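PDB 4KCT: pyruvate kinase 1 from Trypanosoma brucei brucei, which catalyses the transfer of phosphate from phosphoenolpyruvate to ADP, yielding pyruvate and ATP, and also has an intrinsic decarboxylase activity toward oxaloacetate. Local coordinates for residues A[239-244]-A[260-265]. Residues are numbered along the deposited sequence; the frame is centred on the assembly and turned at random.
Sequences KIENHQ and MVARGD. With MG (magnesium ion), chain C; PYR (pyruvic acid), chain E.
The magnesium–pyruvate site of the pyruvate kinase TIM barrel is built where Glu241 and Asp265 meet just beyond the carboxy-terminal ends of two adjacent parallel strands. Each carboxylate gives one oxygen to the magnesium ion, Glu241 OE1 and Asp265 OD1 both at 2.0 Å, and their planes stand 58° apart. Those oxygens lie 2.8 Å from each other, bridged by the cation. Pyruvate chelates the metal through OXT and O3, and two waters bring the coordination to six oxygens. Glu241 OE2 turns to the backbone N of Phe213 and to one of these waters; with OE1 on the metal, the carboxylate's rotation is probably fixed. In the first turn of helix 263-269, Gly264 N and Asp265 N donate to pyruvate O and OXT (2.7 Å for Asp265 N), so the helix amino end probably helps stabilise pyruvate's carboxylate. Lys239, its chain bent at CG-CD (chi3 50°), runs alongside Met260 and brings NZ into a 2.9 Å hydrogen bond with pyruvate O3; Asp84 adds a salt bridge and Ser212 a hydrogen bond. Met260 SD packs 3.8 Å from pyruvate CB. Beneath the site, Ile240 N bonds almost straight to Met260 O (3.0 Å), and Ala262 N returns a bond to Ile240 O. Strand 258-262 lies between strands 235-240 and 293-296, with Ile240 and Val261 facing Ile282 of helix 275-289, while Arg311 of the second subunit reaches the carbonyls of Arg263 and Gly264.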
loop_
_atom_site.group_PDB
_atom_site.type_symbol
_atom_site.label_atom_id
_atom_site.label_comp_id
_atom_site.label_asym_id
_atom_site.label_seq_id
_atom_site.Cartn_x
_atom_site.Cartn_y
_atom_site.Cartn_z
ATOM N N LYS A 239 21.354 26.148 11.588
ATOM C CA LYS A 239 22.321 25.282 10.918
ATOM C C LYS A 239 22.683 24.129 11.823
ATOM O O LYS A 239 23.032 24.322 12.991
ATOM C CB LYS A 239 23.581 26.050 10.523
ATOM C CG LYS A 239 23.269 27.274 9.656
ATOM C CD LYS A 239 24.501 28.177 9.494
ATOM C CE LYS A 239 25.733 27.397 9.071
ATOM N NZ LYS A 239 26.910 28.323 8.992
ATOM N N ILE A 240 22.435 22.930 11.332
ATOM C CA ILE A 240 22.761 21.718 12.067
ATOM C C ILE A 240 24.186 21.287 11.702
ATOM O O ILE A 240 24.454 20.892 10.549
ATOM C CB ILE A 240 21.767 20.599 11.692
ATOM C CG1 ILE A 240 20.336 21.068 11.933
ATOM C CG2 ILE A 240 22.090 19.278 12.429
ATOM C CD1 ILE A 240 20.041 21.442 13.385
ATOM N N GLU A 241 25.095 21.332 12.681
ATOM C CA GLU A 241 26.510 21.198 12.382
ATOM C C GLU A 241 27.227 20.171 13.249
ATOM O O GLU A 241 28.443 20.031 13.136
ATOM C CB GLU A 241 27.233 22.558 12.523
ATOM C CG GLU A 241 26.508 23.722 11.903
ATOM C CD GLU A 241 27.459 24.819 11.444
ATOM O OE1 GLU A 241 28.270 24.560 10.523
ATOM O OE2 GLU A 241 27.289 25.962 11.883
ATOM N N ASN A 242 26.507 19.539 14.184
ATOM C CA ASN A 242 27.132 18.567 15.093
ATOM C C ASN A 242 26.099 17.599 15.652
ATOM O O ASN A 242 24.909 17.681 15.295
ATOM C CB ASN A 242 27.900 19.284 16.247
ATOM C CG ASN A 242 26.986 19.687 17.416
ATOM O OD1 ASN A 242 25.812 20.036 17.223
ATOM N ND2 ASN A 242 27.549 19.689 18.636
ATOM N N HIS A 243 26.541 16.640 16.463
ATOM C CA HIS A 243 25.648 15.552 16.847
ATOM C C HIS A 243 24.493 16.054 17.716
ATOM O O HIS A 243 23.399 15.501 17.671
ATOM C CB HIS A 243 26.407 14.422 17.535
ATOM C CG HIS A 243 26.645 14.674 18.985
ATOM N ND1 HIS A 243 27.536 15.609 19.414
ATOM C CD2 HIS A 243 25.925 14.261 20.117
ATOM C CE1 HIS A 243 27.447 15.718 20.762
ATOM N NE2 HIS A 243 26.450 14.905 21.186
ATOM N N GLN A 244 24.731 17.097 18.521
ATOM C CA GLN A 244 23.652 17.691 19.347
ATOM C C GLN A 244 22.526 18.234 18.499
ATOM O O GLN A 244 21.364 18.016 18.804
ATOM C CB GLN A 244 24.186 18.840 20.229
ATOM C CG GLN A 244 25.225 18.412 21.243
ATOM C CD GLN A 244 25.896 19.621 21.899
ATOM O OE1 GLN A 244 26.794 20.251 21.324
ATOM N NE2 GLN A 244 25.355 20.030 23.008
ATOM N N MET A 260 19.235 24.434 7.948
ATOM C CA MET A 260 20.263 24.115 6.965
ATOM C C MET A 260 21.038 22.894 7.396
ATOM O O MET A 260 21.471 22.798 8.525
ATOM C CB MET A 260 21.235 25.303 6.770
ATOM C CG MET A 260 22.369 24.944 5.830
ATOM S SD MET A 260 23.764 26.084 5.903
ATOM C CE MET A 260 22.956 27.628 5.492
ATOM N N VAL A 261 21.201 21.947 6.486
ATOM C CA VAL A 261 22.081 20.831 6.731
ATOM C C VAL A 261 23.503 21.262 6.389
ATOM O O VAL A 261 23.848 21.391 5.215
ATOM C CB VAL A 261 21.670 19.588 5.877
ATOM C CG1 VAL A 261 22.596 18.398 6.162
ATOM C CG2 VAL A 261 20.210 19.223 6.155
ATOM N N ALA A 262 24.262 21.656 7.410
ATOM C CA ALA A 262 25.520 22.351 7.191
ATOM C C ALA A 262 26.651 21.317 7.124
ATOM O O ALA A 262 27.254 20.978 8.136
ATOM C CB ALA A 262 25.768 23.355 8.312
ATOM N N ARG A 263 26.786 20.687 5.963
ATOM C CA ARG A 263 27.516 19.427 5.848
ATOM C C ARG A 263 29.018 19.538 6.096
ATOM O O ARG A 263 29.661 18.539 6.370
ATOM C CB ARG A 263 27.258 18.778 4.496
ATOM C CG ARG A 263 25.804 18.354 4.341
ATOM C CD ARG A 263 25.621 17.580 3.059
ATOM N NE ARG A 263 26.198 18.273 1.900
ATOM C CZ ARG A 263 26.154 17.784 0.669
ATOM N NH1 ARG A 263 25.548 16.625 0.453
ATOM N NH2 ARG A 263 26.841 18.365 -0.314
ATOM N N GLY A 264 29.566 20.751 5.971
ATOM C CA GLY A 264 31.005 20.970 6.165
ATOM C C GLY A 264 31.396 20.662 7.592
ATOM O O GLY A 264 32.098 19.667 7.868
ATOM N N ASP A 265 30.853 21.444 8.521
ATOM C CA ASP A 265 31.102 21.203 9.941
ATOM C C ASP A 265 30.536 19.847 10.394
ATOM O O ASP A 265 31.137 19.130 11.219
ATOM C CB ASP A 265 30.541 22.369 10.769
ATOM C CG ASP A 265 31.490 23.584 10.782
ATOM O OD1 ASP A 265 31.066 24.721 10.427
ATOM O OD2 ASP A 265 32.697 23.356 10.997
HETATM MG MG MG C . 29.588 25.452 9.335
HETATM C C PYR E . 29.047 24.224 6.918
HETATM O O PYR E . 28.809 23.435 5.962
HETATM O OXT PYR E . 29.648 23.807 7.948
HETATM C CA PYR E . 28.499 25.616 6.890
HETATM O O3 PYR E . 28.755 26.411 7.813
HETATM C CB PYR E . 27.542 26.014 5.796
HETATM O O HOH W 1 29.417 27.059 10.989
HETATM O O HOH W 2 31.263 26.574 8.642
#